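Local coordinates for protein putative O-GlcNAcase nagJ (Clostridium perfringens, PDB 6PV5) that probably hydrolyses terminal N-acetylhexosamine residues from glycans as a family 84 glycoside hydrolase, this chain holding the catalytic barrel with an N-terminal and a post-catalytic domain, at residues V191-Y196 against N218-A223; M400-Y405 against I435-R440. All blocks are in the same frame, centred on the assembly; numbering follows the deposited sequence.

Contact 1 (V191-Y196 against N218-A223)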
ATOM      1  N   VAL A 191      -3.523   3.498  -4.268  1.00 28.67           N
ATOM      2  CA  VAL A 191      -4.047   2.150  -4.187  1.00 28.04           C
ATOM      3  C   VAL A 191      -5.055   2.032  -5.315  1.00 27.42           C
ATOM      4  O   VAL A 191      -5.824   2.963  -5.524  1.00 31.27           O
ATOM      5  CB  VAL A 191      -4.679   1.903  -2.800  1.00 27.32           C
ATOM      6  CG1 VAL A 191      -5.360   0.545  -2.677  1.00 27.68           C
ATOM      7  CG2 VAL A 191      -3.667   2.102  -1.686  1.00 27.60           C
ATOM      8  N   VAL A 192      -5.019   0.915  -6.058  1.00 27.82           N
ATOM      9  CA  VAL A 192      -6.034   0.633  -7.063  1.00 26.54           C
ATOM     10  C   VAL A 192      -6.913  -0.495  -6.530  1.00 30.59           C
ATOM     11  O   VAL A 192      -6.403  -1.487  -6.028  1.00 31.31           O
ATOM     12  CB  VAL A 192      -5.447   0.282  -8.450  1.00 24.70           C
ATOM     13  CG1 VAL A 192      -4.444  -0.885  -8.397  1.00 22.31           C
ATOM     14  CG2 VAL A 192      -6.555   0.029  -9.485  1.00 22.66           C
ATOM     15  N   GLU A 193      -8.234  -0.335  -6.631  1.00 31.16           N
ATOM     16  CA  GLU A 193      -9.129  -1.466  -6.451  1.00 31.50           C
ATOM     17  C   GLU A 193      -9.110  -2.337  -7.705  1.00 30.77           C
ATOM     18  O   GLU A 193     -10.039  -2.315  -8.506  1.00 35.33           O
ATOM     19  CB  GLU A 193     -10.532  -0.990  -6.062  1.00 32.80           C
ATOM     20  CG  GLU A 193     -11.403  -2.117  -5.518  1.00 33.12           C
ATOM     21  CD  GLU A 193     -12.724  -1.763  -4.840  1.00 31.42           C
ATOM     22  OE1 GLU A 193     -13.640  -2.583  -4.919  1.00 31.13           O
ATOM     23  OE2 GLU A 193     -12.819  -0.691  -4.209  1.00 33.64           O
ATOM     24  N   GLY A 194      -8.063  -3.150  -7.860  1.00 29.71           N
ATOM     25  CA  GLY A 194      -7.906  -3.885  -9.100  1.00 27.85           C
ATOM     26  C   GLY A 194      -7.914  -5.406  -8.941  1.00 29.76           C
ATOM     27  O   GLY A 194      -7.492  -6.101  -9.851  1.00 28.66           O
ATOM     28  N   PHE A 195      -8.429  -5.941  -7.825  1.00 30.80           N
ATOM     29  CA  PHE A 195      -8.533  -7.391  -7.677  1.00 29.95           C
ATOM     30  C   PHE A 195      -9.831  -7.895  -8.308  1.00 35.60           C
ATOM     31  O   PHE A 195     -10.818  -7.152  -8.354  1.00 33.30           O
ATOM     32  CB  PHE A 195      -8.570  -7.779  -6.194  1.00 29.66           C
ATOM     33  CG  PHE A 195      -9.435  -6.870  -5.366  1.00 28.04           C
ATOM     34  CD1 PHE A 195     -10.811  -7.056  -5.321  1.00 26.76           C
ATOM     35  CD2 PHE A 195      -8.882  -5.794  -4.696  1.00 27.02           C
ATOM     36  CE1 PHE A 195     -11.614  -6.207  -4.583  1.00 25.67           C
ATOM     37  CE2 PHE A 195      -9.692  -4.934  -3.974  1.00 28.52           C
ATOM     38  CZ  PHE A 195     -11.056  -5.134  -3.938  1.00 27.39           C
ATOM     39  N   TYR A 196      -9.818  -9.154  -8.780  1.00 34.31           N
ATOM     40  CA  TYR A 196     -11.048  -9.906  -8.997  1.00 37.53           C
ATOM     41  C   TYR A 196     -11.579 -10.455  -7.668  1.00 38.38           C
ATOM     42  O   TYR A 196     -10.849 -10.557  -6.673  1.00 34.67           O
ATOM     43  CB  TYR A 196     -11.003 -10.869 -10.199  1.00 45.37           C
ATOM     44  CG  TYR A 196      -9.875 -11.868 -10.343  1.00 55.51           C
ATOM     45  CD1 TYR A 196      -9.900 -13.090  -9.675  1.00 65.49           C
ATOM     46  CD2 TYR A 196      -8.834 -11.666 -11.246  1.00 60.30           C
ATOM     47  CE1 TYR A 196      -8.892 -14.038  -9.838  1.00 59.44           C
ATOM     48  CE2 TYR A 196      -7.815 -12.601 -11.413  1.00 61.34           C
ATOM     49  CZ  TYR A 196      -7.835 -13.797 -10.704  1.00 60.41           C
ATOM     50  OH  TYR A 196      -6.829 -14.725 -10.844  1.00 47.70           O
ATOM     51  N   ASN A 218      -1.853   9.599  -1.949  1.00 39.05           N
ATOM     52  CA  ASN A 218      -2.524  10.755  -2.518  1.00 36.06           C
ATOM     53  C   ASN A 218      -3.471  10.337  -3.630  1.00 34.84           C
ATOM     54  O   ASN A 218      -3.984  11.201  -4.321  1.00 37.49           O
ATOM     55  CB  ASN A 218      -1.520  11.826  -2.977  1.00 38.49           C
ATOM     56  CG  ASN A 218      -0.622  11.406  -4.129  1.00 41.24           C
ATOM     57  OD1 ASN A 218      -0.687  10.274  -4.615  1.00 37.63           O
ATOM     58  ND2 ASN A 218       0.215  12.323  -4.596  1.00 39.63           N
ATOM     59  N   ALA A 219      -3.696   9.029  -3.834  1.00 31.66           N
ATOM     60  CA  ALA A 219      -4.658   8.670  -4.863  1.00 29.39           C
ATOM     61  C   ALA A 219      -5.338   7.333  -4.584  1.00 31.24           C
ATOM     62  O   ALA A 219      -4.736   6.405  -4.055  1.00 29.36           O
ATOM     63  CB  ALA A 219      -3.991   8.648  -6.220  1.00 31.02           C
ATOM     64  N   TYR A 220      -6.585   7.240  -5.037  1.00 30.66           N
ATOM     65  CA  TYR A 220      -7.340   6.008  -5.038  1.00 33.02           C
ATOM     66  C   TYR A 220      -7.889   5.785  -6.435  1.00 31.77           C
ATOM     67  O   TYR A 220      -8.685   6.581  -6.924  1.00 34.09           O
ATOM     68  CB  TYR A 220      -8.453   6.087  -3.984  1.00 35.64           C
ATOM     69  CG  TYR A 220      -9.525   5.037  -4.102  1.00 34.92           C
ATOM     70  CD1 TYR A 220      -9.224   3.686  -3.978  1.00 36.58           C
ATOM     71  CD2 TYR A 220     -10.847   5.391  -4.327  1.00 36.79           C
ATOM     72  CE1 TYR A 220     -10.204   2.718  -4.103  1.00 35.72           C
ATOM     73  CE2 TYR A 220     -11.845   4.434  -4.436  1.00 36.01           C
ATOM     74  CZ  TYR A 220     -11.523   3.092  -4.319  1.00 38.21           C
ATOM     75  OH  TYR A 220     -12.499   2.139  -4.420  1.00 35.39           O
ATOM     76  N   ILE A 221      -7.471   4.687  -7.072  1.00 30.39           N
ATOM     77  CA  ILE A 221      -7.944   4.390  -8.410  1.00 28.17           C
ATOM     78  C   ILE A 221      -9.169   3.490  -8.332  1.00 29.96           C
ATOM     79  O   ILE A 221      -9.096   2.302  -8.005  1.00 33.20           O
ATOM     80  CB  ILE A 221      -6.824   3.839  -9.322  1.00 27.92           C
ATOM     81  CG1 ILE A 221      -5.603   4.762  -9.329  1.00 27.21           C
ATOM     82  CG2 ILE A 221      -7.350   3.609 -10.727  1.00 25.64           C
ATOM     83  CD1 ILE A 221      -4.456   4.249 -10.160  1.00 28.18           C
ATOM     84  N   TYR A 222     -10.317   4.085  -8.653  1.00 33.98           N
ATOM     85  CA  TYR A 222     -11.585   3.384  -8.637  1.00 31.43           C
ATOM     86  C   TYR A 222     -11.727   2.547  -9.900  1.00 33.74           C
ATOM     87  O   TYR A 222     -12.130   3.038 -10.958  1.00 38.09           O
ATOM     88  CB  TYR A 222     -12.717   4.386  -8.413  1.00 32.73           C
ATOM     89  CG  TYR A 222     -14.083   3.767  -8.296  1.00 33.06           C
ATOM     90  CD1 TYR A 222     -14.539   3.259  -7.085  1.00 32.36           C
ATOM     91  CD2 TYR A 222     -14.925   3.692  -9.394  1.00 35.86           C
ATOM     92  CE1 TYR A 222     -15.797   2.682  -6.975  1.00 36.49           C
ATOM     93  CE2 TYR A 222     -16.185   3.121  -9.297  1.00 36.14           C
ATOM     94  CZ  TYR A 222     -16.632   2.638  -8.077  1.00 35.63           C
ATOM     95  OH  TYR A 222     -17.875   2.067  -7.990  1.00 39.09           O
ATOM     96  N   ALA A 223     -11.399   1.259  -9.792  1.00 34.62           N
ATOM     97  CA  ALA A 223     -11.402   0.406 -10.975  1.00 36.49           C
ATOM     98  C   ALA A 223     -12.090  -0.937 -10.708  1.00 37.97           C
ATOM     99  O   ALA A 223     -11.637  -1.967 -11.191  1.00 35.38           O
ATOM    100  CB  ALA A 223      -9.983   0.247 -11.479  1.00 36.53           C
TER
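E193 reaches out from the end of its strand to lie beside Y220, the two side chains pointing the same way and the carboxylate meeting the hydroxyl end of the tyrosine. The tyrosine hydroxyl OH donates to E193 OE2 over 2.9 Å, meeting the oxygen on its anti side and 28° out of the carboxylate plane, while the ring and carboxylate planes stand 41° apart. An extended glutamate suits this place: with CG anti to the backbone N (chi1 -165°) and the rest of the chain nearly straight, the carboxylate is carried out as far as the phenol. R205 forms a salt bridge to the same OE2 and the backbone N of W200 binds OE1, so both oxygens of this buried group are held, and the arginine would be expected to keep it ionised.

V191 supplies the backbone beneath. Its O accepts from I221 N at 2.8 Å, and its N donates to A219 O at 3.2 Å; two residues on, E193 N donates to I221 O at 3.1 Å. These bonds set strands 188-192 and 219-222 parallel as the first two strands of the (beta/alpha)8 barrel, joined through helix 202-214 in a beta-alpha-beta crossover. V191 and Y220 share the sheet face covered by that helix, where Y212 touches both side chains.

The other face carries V192 and I221, whose beta-branched side chains suit an extended backbone and fill the barrel interior. V192 CG2 does the touching, packing 3.8 Å from I221 CB and 4.0 Å from CB of A223, a small residue at the strand end. Beyond the strand, the backbone angles of E193 fit an inverse gamma turn, though its closing bond is weak and doubtful.

Contact 2 (M400-Y405 against I435-R440). With EDO (1,2-ethanediol), chain E.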
ATOM      1  N   MET A 400       4.756   4.454 -14.310  1.00 29.18           N
ATOM      2  CA  MET A 400       4.101   4.235 -13.020  1.00 29.39           C
ATOM      3  C   MET A 400       4.028   2.730 -12.719  1.00 25.93           C
ATOM      4  O   MET A 400       3.638   1.942 -13.568  1.00 24.69           O
ATOM      5  CB  MET A 400       2.691   4.842 -13.046  1.00 27.74           C
ATOM      6  CG  MET A 400       2.741   6.351 -13.208  1.00 34.64           C
ATOM      7  SD  MET A 400       1.389   7.280 -12.440  1.00 39.40           S
ATOM      8  CE  MET A 400       2.195   8.861 -12.182  1.00 41.76           C
ATOM      9  N   LEU A 401       4.431   2.321 -11.516  1.00 24.81           N
ATOM     10  CA  LEU A 401       4.471   0.896 -11.225  1.00 24.36           C
ATOM     11  C   LEU A 401       3.154   0.442 -10.580  1.00 23.62           C
ATOM     12  O   LEU A 401       2.800   0.903  -9.501  1.00 26.59           O
ATOM     13  CB  LEU A 401       5.681   0.597 -10.336  1.00 22.29           C
ATOM     14  CG  LEU A 401       5.794  -0.856  -9.847  1.00 25.10           C
ATOM     15  CD1 LEU A 401       5.940  -1.864 -11.003  1.00 21.80           C
ATOM     16  CD2 LEU A 401       6.942  -1.004  -8.852  1.00 23.05           C
ATOM     17  N   TRP A 402       2.417  -0.423 -11.279  1.00 20.61           N
ATOM     18  CA  TRP A 402       1.262  -1.092 -10.726  1.00 23.21           C
ATOM     19  C   TRP A 402       1.772  -2.347 -10.009  1.00 26.27           C
ATOM     20  O   TRP A 402       2.242  -3.295 -10.634  1.00 23.79           O
ATOM     21  CB  TRP A 402       0.303  -1.418 -11.867  1.00 24.71           C
ATOM     22  CG  TRP A 402      -0.876  -2.262 -11.492  1.00 29.96           C
ATOM     23  CD1 TRP A 402      -0.858  -3.473 -10.859  1.00 32.74           C
ATOM     24  CD2 TRP A 402      -2.257  -1.988 -11.789  1.00 31.35           C
ATOM     25  NE1 TRP A 402      -2.129  -3.964 -10.729  1.00 31.21           N
ATOM     26  CE2 TRP A 402      -3.010  -3.080 -11.292  1.00 32.54           C
ATOM     27  CE3 TRP A 402      -2.927  -0.928 -12.418  1.00 31.23           C
ATOM     28  CZ2 TRP A 402      -4.401  -3.144 -11.403  1.00 30.42           C
ATOM     29  CZ3 TRP A 402      -4.300  -1.008 -12.547  1.00 34.06           C
ATOM     30  CH2 TRP A 402      -5.021  -2.100 -12.051  1.00 31.79           C
ATOM     31  N   TRP A 403       1.769  -2.298  -8.680  1.00 25.00           N
ATOM     32  CA  TRP A 403       2.437  -3.343  -7.920  1.00 26.00           C
ATOM     33  C   TRP A 403       1.426  -4.364  -7.406  1.00 23.70           C
ATOM     34  O   TRP A 403       0.587  -4.035  -6.564  1.00 23.90           O
ATOM     35  CB  TRP A 403       3.266  -2.733  -6.796  1.00 21.26           C
ATOM     36  CG  TRP A 403       4.081  -3.778  -6.113  1.00 25.82           C
ATOM     37  CD1 TRP A 403       4.045  -4.107  -4.789  1.00 26.04           C
ATOM     38  CD2 TRP A 403       5.008  -4.681  -6.738  1.00 25.18           C
ATOM     39  NE1 TRP A 403       4.919  -5.129  -4.545  1.00 27.81           N
ATOM     40  CE2 TRP A 403       5.501  -5.520  -5.722  1.00 26.18           C
ATOM     41  CE3 TRP A 403       5.448  -4.870  -8.056  1.00 25.91           C
ATOM     42  CZ2 TRP A 403       6.423  -6.536  -5.976  1.00 26.66           C
ATOM     43  CZ3 TRP A 403       6.374  -5.860  -8.305  1.00 26.67           C
ATOM     44  CH2 TRP A 403       6.835  -6.689  -7.280  1.00 26.83           C
ATOM     45  N   ASN A 404       1.538  -5.591  -7.916  1.00 23.62           N
ATOM     46  CA  ASN A 404       0.564  -6.644  -7.650  1.00 24.54           C
ATOM     47  C   ASN A 404       0.885  -7.376  -6.338  1.00 25.24           C
ATOM     48  O   ASN A 404       1.163  -8.577  -6.315  1.00 26.70           O
ATOM     49  CB  ASN A 404       0.460  -7.614  -8.830  1.00 23.15           C
ATOM     50  CG  ASN A 404      -0.525  -7.125  -9.872  1.00 24.89           C
ATOM     51  OD1 ASN A 404      -1.579  -6.599  -9.524  1.00 25.20           O
ATOM     52  ND2 ASN A 404      -0.179  -7.256 -11.142  1.00 24.32           N
ATOM     53  N   TYR A 405       0.803  -6.641  -5.237  1.00 24.90           N
ATOM     54  CA  TYR A 405       0.904  -7.183  -3.889  1.00 24.09           C
ATOM     55  C   TYR A 405       0.395  -6.084  -2.960  1.00 25.45           C
ATOM     56  O   TYR A 405       0.737  -4.913  -3.173  1.00 26.93           O
ATOM     57  CB  TYR A 405       2.376  -7.503  -3.607  1.00 21.44           C
ATOM     58  CG  TYR A 405       2.644  -8.152  -2.280  1.00 22.39           C
ATOM     59  CD1 TYR A 405       2.744  -9.535  -2.180  1.00 23.40           C
ATOM     60  CD2 TYR A 405       2.747  -7.401  -1.125  1.00 20.34           C
ATOM     61  CE1 TYR A 405       2.987 -10.153  -0.962  1.00 25.05           C
ATOM     62  CE2 TYR A 405       2.997  -8.003   0.096  1.00 23.32           C
ATOM     63  CZ  TYR A 405       3.116  -9.384   0.181  1.00 24.51           C
ATOM     64  OH  TYR A 405       3.338  -9.987   1.390  1.00 26.66           O
ATOM     65  N   ILE A 435       1.733   2.260  -7.270  1.00 31.38           N
ATOM     66  CA  ILE A 435       0.335   1.893  -7.127  1.00 30.16           C
ATOM     67  C   ILE A 435       0.233   0.476  -6.559  1.00 29.07           C
ATOM     68  O   ILE A 435       0.729  -0.480  -7.158  1.00 29.41           O
ATOM     69  CB  ILE A 435      -0.367   1.985  -8.491  1.00 31.52           C
ATOM     70  CG1 ILE A 435      -0.190   3.367  -9.126  1.00 34.86           C
ATOM     71  CG2 ILE A 435      -1.833   1.594  -8.381  1.00 32.97           C
ATOM     72  CD1 ILE A 435      -0.032   3.299 -10.624  1.00 40.70           C
ATOM     73  N   VAL A 436      -0.419   0.360  -5.400  1.00 28.26           N
ATOM     74  CA  VAL A 436      -0.619  -0.916  -4.720  1.00 28.96           C
ATOM     75  C   VAL A 436      -1.956  -1.518  -5.126  1.00 27.57           C
ATOM     76  O   VAL A 436      -2.978  -0.839  -5.083  1.00 27.93           O
ATOM     77  CB  VAL A 436      -0.579  -0.741  -3.200  1.00 31.27           C
ATOM     78  CG1 VAL A 436      -0.916  -2.052  -2.488  1.00 30.76           C
ATOM     79  CG2 VAL A 436       0.766  -0.191  -2.767  1.00 30.01           C
ATOM     80  N   ASN A 437      -1.912  -2.768  -5.590  1.00 23.96           N
ATOM     81  CA  ASN A 437      -3.105  -3.555  -5.840  1.00 23.58           C
ATOM     82  C   ASN A 437      -3.328  -4.462  -4.623  1.00 25.80           C
ATOM     83  O   ASN A 437      -2.506  -5.331  -4.335  1.00 23.38           O
ATOM     84  CB  ASN A 437      -2.984  -4.364  -7.129  1.00 21.49           C
ATOM     85  CG  ASN A 437      -4.310  -4.910  -7.623  1.00 24.34           C
ATOM     86  OD1 ASN A 437      -5.369  -4.479  -7.168  1.00 26.02           O
ATOM     87  ND2 ASN A 437      -4.270  -5.870  -8.530  1.00 23.11           N
ATOM     88  N   PRO A 438      -4.383  -4.220  -3.818  1.00 25.93           N
ATOM     89  CA  PRO A 438      -4.559  -4.925  -2.545  1.00 24.73           C
ATOM     90  C   PRO A 438      -5.421  -6.168  -2.745  1.00 24.21           C
ATOM     91  O   PRO A 438      -5.815  -6.492  -3.867  1.00 25.06           O
ATOM     92  CB  PRO A 438      -5.263  -3.838  -1.704  1.00 26.32           C
ATOM     93  CG  PRO A 438      -6.196  -3.167  -2.731  1.00 25.50           C
ATOM     94  CD  PRO A 438      -5.414  -3.181  -4.033  1.00 24.49           C
ATOM     95  N   MET A 439      -5.703  -6.862  -1.635  1.00 26.82           N
ATOM     96  CA  MET A 439      -6.580  -8.022  -1.614  1.00 26.01           C
ATOM     97  C   MET A 439      -8.035  -7.558  -1.562  1.00 27.01           C
ATOM     98  O   MET A 439      -8.319  -6.469  -1.054  1.00 24.37           O
ATOM     99  CB  MET A 439      -6.321  -8.843  -0.340  1.00 25.17           C
ATOM    100  CG  MET A 439      -4.950  -9.508  -0.309  1.00 26.37           C
ATOM    101  SD  MET A 439      -4.743 -10.599   1.138  1.00 27.56           S
ATOM    102  CE  MET A 439      -4.500  -9.368   2.407  1.00 21.23           C
ATOM    103  N   ARG A 440      -8.953  -8.446  -1.961  1.00 26.35           N
ATOM    104  CA  ARG A 440     -10.367  -8.144  -1.795  1.00 31.35           C
ATOM    105  C   ARG A 440     -10.703  -7.974  -0.314  1.00 30.87           C
ATOM    106  O   ARG A 440     -11.746  -7.404   0.007  1.00 32.74           O
ATOM    107  CB  ARG A 440     -11.245  -9.188  -2.490  1.00 31.99           C
ATOM    108  CG  ARG A 440     -11.428 -10.495  -1.731  1.00 36.13           C
ATOM    109  CD  ARG A 440     -12.537 -11.285  -2.420  1.00 39.99           C
ATOM    110  NE  ARG A 440     -12.987 -12.454  -1.671  1.00 42.30           N
ATOM    111  CZ  ARG A 440     -12.469 -13.678  -1.801  1.00 48.08           C
ATOM    112  NH1 ARG A 440     -11.483 -13.899  -2.661  1.00 43.02           N
ATOM    113  NH2 ARG A 440     -12.933 -14.675  -1.063  1.00 48.29           N
TER
HETATM  114  C1  EDO E 604     -16.535 -12.394   0.162  1.00 60.22           C
HETATM  115  O1  EDO E 604     -16.440 -13.540  -0.673  1.00 60.08           O
HETATM  116  C2  EDO E 604     -15.296 -12.106   0.932  1.00 60.59           C
HETATM  117  O2  EDO E 604     -14.700 -10.834   0.672  1.00 56.73           O
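With CG anti to the backbone N in both N437 (chi1 -165°) and W402 (chi1 173°), the asparagine amide and the indole are brought to a common acceptor, N404 OD1. N437 ND2 donates to N404 OD1 at 3.0 Å, almost straight and close to the plane of its own amide. W402 NE1 reaches the same oxygen over 2.9 Å, from above the carbonyl plane of N404 but in the plane of the indole. Two N-H groups thus grip one oxygen and fix the turn of the N404 amide, whose ND2 is held in turn by V377 O. Asparagine suits both positions because one short side chain offers a donor and an acceptor.

Behind this polar cluster, strands 399-403 and 431-436 run parallel as the seventh and eighth strands of the (beta/alpha)8 barrel, though the connection between them holds no helix, unlike the crossover from strand 188-192 to strand 219-222. I435 N bonds to L401 O at 2.8 Å, W403 N donates to I435 O, and N437 N carries the pairing past the strand end to W403 O at 3.0 Å. I435, which has the most surface buried here, faces the barrel interior; its branched side chain covers L401 O, while CD1 packs 4.0 Å from M400 CB. W403 and V436, the next bridged pair, point to the opposite sheet face, where V436 CG1 lies 3.4 Å from Y405 O.

How the contacts relate
Contacts 1 and 2 have centres 8 Å apart and meet at the seam that closes the barrel, where the first strand, 188-192, lies beside the last, 431-436. V192 N stands 2.9 Å from V436 O, probably hydrogen-bonded, and G194 N makes a weak hydrogen bond to N437 OD1, so the loops after the two strands also touch. V192 packs on W402 and I435, continuing the inner layer of contact 1 into contact 2. Both lie near D305, the predicted proton donor: its side chain is about 8 Å from that of W402 and about 11 Å from that of A223, consistent with both strand ends bordering the active site.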